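PDB 4ZOY: Sqt1, which is a WD40-repeat chaperone in ribosome biogenesis that probably captures its ribosomal protein client, Rpl10 (uL16), while it is still being synthesised. Local coordinates for residues A[108-113]-A[139-144]; A[184-189]-A[217-222]; A[263-268]-A[334-339]. One frame throughout, in Å; residues are numbered along the deposited sequence.

Interaction 1: A[108-113]-A[139-144]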
loop_
_atom_site.group_PDB
_atom_site.type_symbol
_atom_site.label_atom_id
_atom_site.label_comp_id
_atom_site.label_asym_id
_atom_site.label_seq_id
_atom_site.Cartn_x
_atom_site.Cartn_y
_atom_site.Cartn_z
ATOM N N GLY A 108 1.875 7.645 11.269
ATOM C CA GLY A 108 0.467 7.891 11.486
ATOM C C GLY A 108 -0.111 6.849 12.403
ATOM O O GLY A 108 0.102 5.659 12.199
ATOM N N GLY A 109 -0.831 7.287 13.428
ATOM C CA GLY A 109 -1.285 6.349 14.433
ATOM C C GLY A 109 -2.778 6.151 14.569
ATOM O O GLY A 109 -3.592 6.912 14.036
ATOM N N MET A 110 -3.133 5.108 15.315
ATOM C CA MET A 110 -4.499 4.861 15.739
ATOM C C MET A 110 -4.930 5.904 16.772
ATOM O O MET A 110 -6.076 5.914 17.214
ATOM C CB MET A 110 -4.619 3.449 16.313
ATOM C CG MET A 110 -4.390 2.357 15.277
ATOM S SD MET A 110 -5.688 2.386 14.031
ATOM C CE MET A 110 -7.108 2.004 15.051
ATOM N N ASP A 111 -3.996 6.772 17.141
ATOM C CA ASP A 111 -4.287 7.929 17.976
ATOM C C ASP A 111 -4.600 9.160 17.128
ATOM O O ASP A 111 -4.893 10.230 17.660
ATOM C CB ASP A 111 -3.116 8.227 18.925
ATOM C CG ASP A 111 -1.765 8.339 18.208
ATOM O OD1 ASP A 111 -1.709 8.324 16.958
ATOM O OD2 ASP A 111 -0.739 8.462 18.909
ATOM N N GLY A 112 -4.534 9.011 15.809
ATOM C CA GLY A 112 -4.814 10.118 14.911
ATOM C C GLY A 112 -3.640 11.061 14.723
ATOM O O GLY A 112 -3.715 12.020 13.947
ATOM N N ARG A 113 -2.543 10.806 15.432
ATOM C CA ARG A 113 -1.371 11.656 15.309
ATOM C C ARG A 113 -0.608 11.382 14.024
ATOM O O ARG A 113 -0.336 10.228 13.680
ATOM C CB ARG A 113 -0.429 11.468 16.499
ATOM C CG ARG A 113 -1.027 11.834 17.838
ATOM C CD ARG A 113 -0.019 11.587 18.951
ATOM N NE ARG A 113 -0.682 11.253 20.208
ATOM C CZ ARG A 113 -1.038 12.150 21.120
ATOM N NH1 ARG A 113 -0.792 13.435 20.912
ATOM N NH2 ARG A 113 -1.639 11.766 22.236
ATOM N N THR A 139 -7.676 14.100 12.922
ATOM C CA THR A 139 -8.631 12.996 13.014
ATOM C C THR A 139 -8.320 12.129 14.227
ATOM O O THR A 139 -7.291 12.316 14.871
ATOM C CB THR A 139 -8.615 12.108 11.752
ATOM O OG1 THR A 139 -7.447 11.275 11.757
ATOM C CG2 THR A 139 -8.625 12.964 10.486
ATOM N N GLU A 140 -9.195 11.171 14.519
ATOM C CA GLU A 140 -9.008 10.287 15.670
ATOM C C GLU A 140 -8.214 9.023 15.336
ATOM O O GLU A 140 -7.569 8.446 16.212
ATOM C CB GLU A 140 -10.362 9.898 16.271
ATOM C CG GLU A 140 -11.148 11.083 16.818
ATOM C CD GLU A 140 -12.455 10.687 17.488
ATOM O OE1 GLU A 140 -12.969 9.581 17.213
ATOM O OE2 GLU A 140 -12.965 11.489 18.297
ATOM N N GLU A 141 -8.263 8.587 14.077
ATOM C CA GLU A 141 -7.582 7.348 13.670
ATOM C C GLU A 141 -7.155 7.411 12.208
ATOM O O GLU A 141 -7.999 7.551 11.330
ATOM C CB GLU A 141 -8.491 6.129 13.876
ATOM C CG GLU A 141 -8.650 5.679 15.325
ATOM C CD GLU A 141 -9.638 4.535 15.487
ATOM O OE1 GLU A 141 -9.968 3.865 14.482
ATOM O OE2 GLU A 141 -10.078 4.298 16.633
ATOM N N ILE A 142 -5.855 7.285 11.952
ATOM C CA ILE A 142 -5.317 7.220 10.591
ATOM C C ILE A 142 -5.272 5.788 10.060
ATOM O O ILE A 142 -4.652 4.919 10.670
ATOM C CB ILE A 142 -3.916 7.815 10.537
ATOM C CG1 ILE A 142 -3.985 9.323 10.826
ATOM C CG2 ILE A 142 -3.287 7.571 9.167
ATOM C CD1 ILE A 142 -2.648 9.958 11.138
ATOM N N ASN A 143 -5.896 5.557 8.907
ATOM C CA ASN A 143 -5.979 4.216 8.328
ATOM C C ASN A 143 -4.896 3.905 7.299
ATOM O O ASN A 143 -4.498 2.747 7.147
ATOM C CB ASN A 143 -7.355 4.003 7.694
ATOM C CG ASN A 143 -8.436 3.868 8.729
ATOM O OD1 ASN A 143 -8.152 3.541 9.881
ATOM N ND2 ASN A 143 -9.681 4.110 8.335
ATOM N N TRP A 144 -4.422 4.932 6.592
ATOM C CA TRP A 144 -3.436 4.735 5.537
ATOM C C TRP A 144 -2.786 6.056 5.154
ATOM O O TRP A 144 -3.361 7.121 5.376
ATOM C CB TRP A 144 -4.075 4.081 4.286
ATOM C CG TRP A 144 -5.252 4.835 3.720
ATOM C CD1 TRP A 144 -6.575 4.601 3.983
ATOM C CD2 TRP A 144 -5.215 5.967 2.831
ATOM N NE1 TRP A 144 -7.364 5.494 3.291
ATOM C CE2 TRP A 144 -6.552 6.348 2.589
ATOM C CE3 TRP A 144 -4.185 6.676 2.200
ATOM C CZ2 TRP A 144 -6.881 7.423 1.765
ATOM C CZ3 TRP A 144 -4.516 7.742 1.377
ATOM C CH2 TRP A 144 -5.851 8.102 1.170
HETATM O O HOH W 1 -5.244 12.931 12.021
#

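Interaction 2: A[184-189]-A[217-222]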
loop_
_atom_site.group_PDB
_atom_site.type_symbol
_atom_site.label_atom_id
_atom_site.label_comp_id
_atom_site.label_asym_id
_atom_site.label_seq_id
_atom_site.Cartn_x
_atom_site.Cartn_y
_atom_site.Cartn_z
ATOM N N GLN A 184 -5.801 19.849 1.020
ATOM C CA GLN A 184 -7.216 19.492 0.984
ATOM C C GLN A 184 -7.641 18.778 2.248
ATOM O O GLN A 184 -6.840 18.085 2.876
ATOM C CB GLN A 184 -7.535 18.569 -0.201
ATOM C CG GLN A 184 -7.187 19.092 -1.565
ATOM C CD GLN A 184 -8.176 20.110 -2.093
ATOM O OE1 GLN A 184 -9.174 20.428 -1.448
ATOM N NE2 GLN A 184 -7.909 20.611 -3.291
ATOM N N SER A 185 -8.909 18.945 2.604
ATOM C CA SER A 185 -9.544 18.119 3.622
ATOM C C SER A 185 -10.944 17.796 3.127
ATOM O O SER A 185 -11.792 18.684 2.995
ATOM C CB SER A 185 -9.585 18.817 4.985
ATOM O OG SER A 185 -10.384 19.990 4.935
ATOM N N TYR A 186 -11.171 16.524 2.825
ATOM C CA TYR A 186 -12.425 16.067 2.240
ATOM C C TYR A 186 -13.241 15.256 3.224
ATOM O O TYR A 186 -12.682 14.460 3.983
ATOM C CB TYR A 186 -12.170 15.196 1.021
ATOM C CG TYR A 186 -11.405 15.832 -0.106
ATOM C CD1 TYR A 186 -11.987 16.813 -0.904
ATOM C CD2 TYR A 186 -10.113 15.417 -0.407
ATOM C CE1 TYR A 186 -11.286 17.380 -1.955
ATOM C CE2 TYR A 186 -9.413 15.971 -1.451
ATOM C CZ TYR A 186 -10.007 16.950 -2.229
ATOM O OH TYR A 186 -9.298 17.484 -3.280
ATOM N N PHE A 187 -14.558 15.435 3.189
ATOM C CA PHE A 187 -15.462 14.767 4.115
ATOM C C PHE A 187 -16.642 14.161 3.379
ATOM O O PHE A 187 -17.797 14.322 3.780
ATOM C CB PHE A 187 -15.944 15.758 5.185
ATOM C CG PHE A 187 -14.822 16.440 5.906
ATOM C CD1 PHE A 187 -14.203 15.826 6.983
ATOM C CD2 PHE A 187 -14.367 17.678 5.490
ATOM C CE1 PHE A 187 -13.154 16.442 7.638
ATOM C CE2 PHE A 187 -13.317 18.300 6.145
ATOM C CZ PHE A 187 -12.711 17.678 7.217
ATOM N N LEU A 188 -16.350 13.449 2.302
ATOM C CA LEU A 188 -17.397 12.886 1.456
ATOM C C LEU A 188 -17.798 11.470 1.871
ATOM O O LEU A 188 -18.985 11.154 1.874
ATOM C CB LEU A 188 -16.965 12.913 -0.012
ATOM C CG LEU A 188 -16.774 14.321 -0.589
ATOM C CD1 LEU A 188 -16.449 14.271 -2.066
ATOM C CD2 LEU A 188 -18.005 15.178 -0.343
ATOM N N HIS A 189 -16.831 10.612 2.207
ATOM C CA HIS A 189 -17.174 9.294 2.753
ATOM C C HIS A 189 -17.930 9.471 4.066
ATOM O O HIS A 189 -17.637 10.398 4.814
ATOM C CB HIS A 189 -15.937 8.435 3.021
ATOM C CG HIS A 189 -15.109 8.119 1.811
ATOM N ND1 HIS A 189 -15.609 7.497 0.690
ATOM C CD2 HIS A 189 -13.785 8.285 1.589
ATOM C CE1 HIS A 189 -14.631 7.310 -0.182
ATOM N NE2 HIS A 189 -13.514 7.779 0.343
ATOM N N TYR A 217 -10.586 12.572 -6.019
ATOM C CA TYR A 217 -10.458 14.008 -5.771
ATOM C C TYR A 217 -9.538 14.699 -6.742
ATOM O O TYR A 217 -8.461 14.206 -7.071
ATOM C CB TYR A 217 -9.955 14.274 -4.349
ATOM C CG TYR A 217 -10.661 13.458 -3.300
ATOM C CD1 TYR A 217 -11.933 13.796 -2.851
ATOM C CD2 TYR A 217 -10.049 12.336 -2.768
ATOM C CE1 TYR A 217 -12.575 13.021 -1.892
ATOM C CE2 TYR A 217 -10.673 11.564 -1.822
ATOM C CZ TYR A 217 -11.933 11.908 -1.385
ATOM O OH TYR A 217 -12.542 11.117 -0.443
ATOM N N ASP A 218 -9.981 15.874 -7.181
ATOM C CA ASP A 218 -9.184 16.791 -7.991
ATOM C C ASP A 218 -8.253 17.609 -7.098
ATOM O O ASP A 218 -8.519 18.783 -6.819
ATOM C CB ASP A 218 -10.115 17.715 -8.783
ATOM C CG ASP A 218 -9.372 18.695 -9.671
ATOM O OD1 ASP A 218 -8.310 18.342 -10.212
ATOM O OD2 ASP A 218 -9.890 19.823 -9.843
ATOM N N VAL A 219 -7.169 16.985 -6.647
ATOM C CA VAL A 219 -6.426 17.511 -5.503
ATOM C C VAL A 219 -5.806 18.889 -5.768
ATOM O O VAL A 219 -5.768 19.744 -4.870
ATOM C CB VAL A 219 -5.330 16.517 -5.080
ATOM C CG1 VAL A 219 -4.402 17.132 -4.039
ATOM C CG2 VAL A 219 -5.991 15.256 -4.521
ATOM N N PHE A 220 -5.337 19.108 -6.990
ATOM C CA PHE A 220 -4.633 20.348 -7.307
ATOM C C PHE A 220 -5.402 21.270 -8.244
ATOM O O PHE A 220 -4.830 22.223 -8.769
ATOM C CB PHE A 220 -3.260 20.019 -7.880
ATOM C CG PHE A 220 -2.399 19.222 -6.934
ATOM C CD1 PHE A 220 -1.807 19.818 -5.832
ATOM C CD2 PHE A 220 -2.223 17.865 -7.125
ATOM C CE1 PHE A 220 -1.034 19.072 -4.947
ATOM C CE2 PHE A 220 -1.448 17.113 -6.249
ATOM C CZ PHE A 220 -0.857 17.711 -5.156
ATOM N N GLY A 221 -6.688 20.987 -8.448
ATOM C CA GLY A 221 -7.574 21.916 -9.139
ATOM C C GLY A 221 -7.513 21.853 -10.655
ATOM O O GLY A 221 -8.168 22.650 -11.344
ATOM N N VAL A 222 -6.726 20.928 -11.197
ATOM C CA VAL A 222 -6.552 20.855 -12.639
ATOM C C VAL A 222 -7.845 20.433 -13.330
ATOM O O VAL A 222 -8.241 21.025 -14.345
ATOM C CB VAL A 222 -5.418 19.894 -13.015
ATOM C CG1 VAL A 222 -5.345 19.706 -14.527
ATOM C CG2 VAL A 222 -4.092 20.428 -12.477
HETATM O O HOH W 2 -9.200 21.726 -5.827
HETATM O O HOH W 3 -10.906 18.955 -4.930
HETATM O O HOH W 4 -13.989 11.726 2.132
#

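Interaction 3: A[263-268]-A[334-339]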
loop_
_atom_site.group_PDB
_atom_site.type_symbol
_atom_site.label_atom_id
_atom_site.label_comp_id
_atom_site.label_asym_id
_atom_site.label_seq_id
_atom_site.Cartn_x
_atom_site.Cartn_y
_atom_site.Cartn_z
ATOM N N VAL A 263 -8.173 4.202 -15.704
ATOM C CA VAL A 263 -9.201 3.594 -14.868
ATOM C C VAL A 263 -8.754 3.446 -13.432
ATOM O O VAL A 263 -7.559 3.425 -13.128
ATOM C CB VAL A 263 -9.646 2.185 -15.377
ATOM C CG1 VAL A 263 -10.110 2.248 -16.833
ATOM C CG2 VAL A 263 -8.533 1.179 -15.241
ATOM N N VAL A 264 -9.748 3.324 -12.566
ATOM C CA VAL A 264 -9.522 2.958 -11.181
ATOM C C VAL A 264 -10.249 1.642 -10.908
ATOM O O VAL A 264 -11.365 1.427 -11.397
ATOM C CB VAL A 264 -9.991 4.084 -10.214
ATOM C CG1 VAL A 264 -11.468 4.420 -10.418
ATOM C CG2 VAL A 264 -9.711 3.714 -8.763
ATOM N N ALA A 265 -9.585 0.749 -10.168
ATOM C CA ALA A 265 -10.200 -0.492 -9.686
ATOM C C ALA A 265 -10.467 -0.363 -8.206
ATOM O O ALA A 265 -9.601 0.098 -7.459
ATOM C CB ALA A 265 -9.298 -1.682 -9.953
ATOM N N VAL A 266 -11.661 -0.770 -7.779
ATOM C CA VAL A 266 -11.976 -0.840 -6.353
ATOM C C VAL A 266 -12.335 -2.277 -6.015
ATOM O O VAL A 266 -12.901 -2.998 -6.829
ATOM C CB VAL A 266 -13.124 0.109 -5.924
ATOM C CG1 VAL A 266 -12.758 1.548 -6.259
ATOM C CG2 VAL A 266 -14.447 -0.264 -6.598
ATOM N N GLY A 267 -11.949 -2.698 -4.823
ATOM C CA GLY A 267 -12.177 -4.067 -4.397
ATOM C C GLY A 267 -12.874 -4.061 -3.064
ATOM O O GLY A 267 -12.618 -3.214 -2.208
ATOM N N GLY A 268 -13.790 -5.003 -2.879
ATOM C CA GLY A 268 -14.560 -5.001 -1.658
ATOM C C GLY A 268 -15.084 -6.349 -1.227
ATOM O O GLY A 268 -14.530 -7.383 -1.567
ATOM N N LEU A 334 -5.231 -4.778 -4.346
ATOM C CA LEU A 334 -5.361 -4.655 -5.793
ATOM C C LEU A 334 -4.097 -4.027 -6.344
ATOM O O LEU A 334 -3.598 -3.056 -5.768
ATOM C CB LEU A 334 -6.548 -3.757 -6.179
ATOM C CG LEU A 334 -7.956 -4.325 -6.099
ATOM C CD1 LEU A 334 -8.978 -3.184 -6.175
ATOM C CD2 LEU A 334 -8.139 -5.300 -7.233
ATOM N N ALA A 335 -3.600 -4.548 -7.458
ATOM C CA ALA A 335 -2.460 -3.920 -8.125
ATOM C C ALA A 335 -2.518 -4.100 -9.621
ATOM O O ALA A 335 -2.708 -5.211 -10.124
ATOM C CB ALA A 335 -1.161 -4.482 -7.583
ATOM N N PHE A 336 -2.377 -2.993 -10.342
ATOM C CA PHE A 336 -2.123 -3.046 -11.772
ATOM C C PHE A 336 -0.642 -3.275 -12.031
ATOM O O PHE A 336 0.211 -2.663 -11.377
ATOM C CB PHE A 336 -2.549 -1.743 -12.460
ATOM C CG PHE A 336 -4.038 -1.567 -12.592
ATOM C CD1 PHE A 336 -4.710 -2.044 -13.709
ATOM C CD2 PHE A 336 -4.755 -0.907 -11.612
ATOM C CE1 PHE A 336 -6.086 -1.864 -13.842
ATOM C CE2 PHE A 336 -6.129 -0.723 -11.736
ATOM C CZ PHE A 336 -6.789 -1.198 -12.858
ATOM N N SER A 337 -0.329 -4.139 -12.984
ATOM C CA SER A 337 1.048 -4.269 -13.421
ATOM C C SER A 337 1.511 -2.962 -14.039
ATOM O O SER A 337 0.765 -2.340 -14.795
ATOM C CB SER A 337 1.192 -5.404 -14.426
ATOM O OG SER A 337 2.490 -5.400 -15.007
ATOM N N PRO A 338 2.749 -2.554 -13.744
ATOM C CA PRO A 338 3.261 -1.308 -14.315
ATOM C C PRO A 338 3.484 -1.400 -15.822
ATOM O O PRO A 338 3.513 -0.347 -16.462
ATOM C CB PRO A 338 4.591 -1.103 -13.576
ATOM C CG PRO A 338 5.015 -2.474 -13.173
ATOM C CD PRO A 338 3.728 -3.202 -12.855
ATOM N N SER A 339 3.631 -2.599 -16.381
ATOM C CA SER A 339 3.918 -2.691 -17.817
ATOM C C SER A 339 3.305 -3.879 -18.562
ATOM O O SER A 339 3.472 -3.994 -19.773
ATOM C CB SER A 339 5.429 -2.709 -18.031
ATOM O OG SER A 339 6.003 -3.830 -17.397
#

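Interaction 1: A[108-113]-A[139-144]
The backbone bond from Ile142 N to Gly109 O (3.1 Å, N-H...O angle 167°) is the one direct hydrogen bond joining 108-113 to 139-144. Gly109 O also accepts from Gly112 N at 2.9 Å, and the two donors reach it from opposite faces of the carbonyl plane. One oxygen thus closes the type I turn from Gly109 to Gly112 and ties that turn to the other segment. A water extends the polar link, donating to Gly112 O at 2.6 Å, accepting from Thr139 N and hydrogen-bonding with Thr139 OG1.

Backbone also packs directly on backbone at the turn. Gly112 CA makes a CA-H...O contact with Thr139 O at 3.3 Å; with phi at 82°, a CB on this residue would run straight into that oxygen. Among the side chains, Ile142 is buried against the hairpin: its CG1 is anti to the carbonyl carbon (chi1 -66°), and CD1 reaches 3.4 Å from Arg113 O and 3.8 Å from Gly108 CA. At the partly exposed margin the Met110 chain, bent at its second and third torsions, brings CE to 3.5 Å from Glu141 OE1, the two side chains crossing obliquely.

Charged groups stiffen the hairpin from within. Asp111 OD1 accepts from Arg113 N at 3.0 Å, forming an Asx turn, and OD2 forms a salt bridge with Arg113 NE. The same carboxylate is hydrogen-bonded to His88 ND1 and Thr89 N, while Arg113 NH1 pairs with Glu135. An aspartate in the turn between the second and third strands of a blade, bonded to a preceding histidine, is a hallmark of WD40 repeats; here that turn packs on the start of the innermost strand of the next propeller blade.

Interaction 2: A[184-189]-A[217-222]
Tyr186 and Tyr217 lie face to face in an offset stack, ring centroids 3.9 Å apart and planes at 11°. The two side chains run in opposite directions: Tyr217 CD1 sits over the centre of the Tyr186 ring, whereas Tyr186 CD2 lies nearer the rim of the Tyr217 ring, and the Tyr186 hydroxyl end passes the CB of Tyr217, with OH 3.6 Å from Val219 CA. Leu188 CD1 meets the edge of the Tyr217 ring near its plane, 4.1 Å from CE1. The stack joins the outermost strand of one propeller blade, 180-186, to the third strand of the next, 214-218. Tyr217 OH and His189 NE2 are both hydrogen-bonded to Thr207 OG1, and His189 ND1 to Ser213 OG; the Tyr-Thr-His part resembles the Trp-Ser/Thr-His portion of the WD40 network, with tyrosine probably in the tryptophan position. A water connects Tyr217 OH with His189 N. At the other end of the contact Gln184, its chain folded at chi2 (-78°), turns its amide onto the turn from Asp218 to Gly221: NE2 donates to Val219 O at 2.8 Å in a nearly straight bond. The oxygen lies in the plane of the glutamine amide, but the donor stands above the plane of the valine carbonyl.

Interaction 3: A[263-268]-A[334-339]
Leu334 and Phe336, on the same face of one strand, both hold CG anti to the carbonyl carbon (chi1 -77° and -74°), which lays CD1 and the ring against 263-268. Leu334 meets mainly backbone. Its CD1 comes to 3.3 Å from Gly267 N and 3.5 Å from Val266 C, with Ala265 CB beside it at 4.1 Å. A side chain on Gly267 would crowd that methyl group. The Phe336 ring is held by two alkyl groups, both approaching obliquely: Ala265 CB lies 3.8 Å from CE2, and Val263 CG2 also lies 3.8 Å from CZ. The valine and phenylalanine side chains cross at about a right angle. An alanine in place of Phe336 is likely to open a gap beside Val263 and Ala265, both of which would lose their aromatic partner. Leu343 of strand 342-347 also packs on Ala265 and Phe336, and Leu334 also touches Ser254 and Ala256 of strand 252-257. No hydrogen bond crosses this interface. Segments 263-268 and 334-336 run nearly antiparallel (158°), their axes no closer than 8.1 Å, too far for backbone pairing, and the contact is one of van der Waals packing by side chains on side chains and backbone. This is the face-to-face packing of neighbouring blades in a beta-propeller, here between the second strand of one sheet and the innermost strand of the next.

How the interactions relate
The chain folds into eight four-stranded antiparallel sheets, the blades of a WD40 propeller, and each contact joins two successive blades. They follow in series along the chain, each closing before the next opens. Interactions 1 and 2 share the sheet of strands 142-147 to 180-186: the first reaches its innermost strand, the second its outermost, so that this blade is tied to the one before it and the one after. Their centres are about 19 Å apart. Interaction 3 joins a later pair of blades, its centre about 25 Å from that of interaction 1, across the chain's centre, and about 21 Å from that of interaction 2. The boundary between successive blades is thus made by different means around the ring.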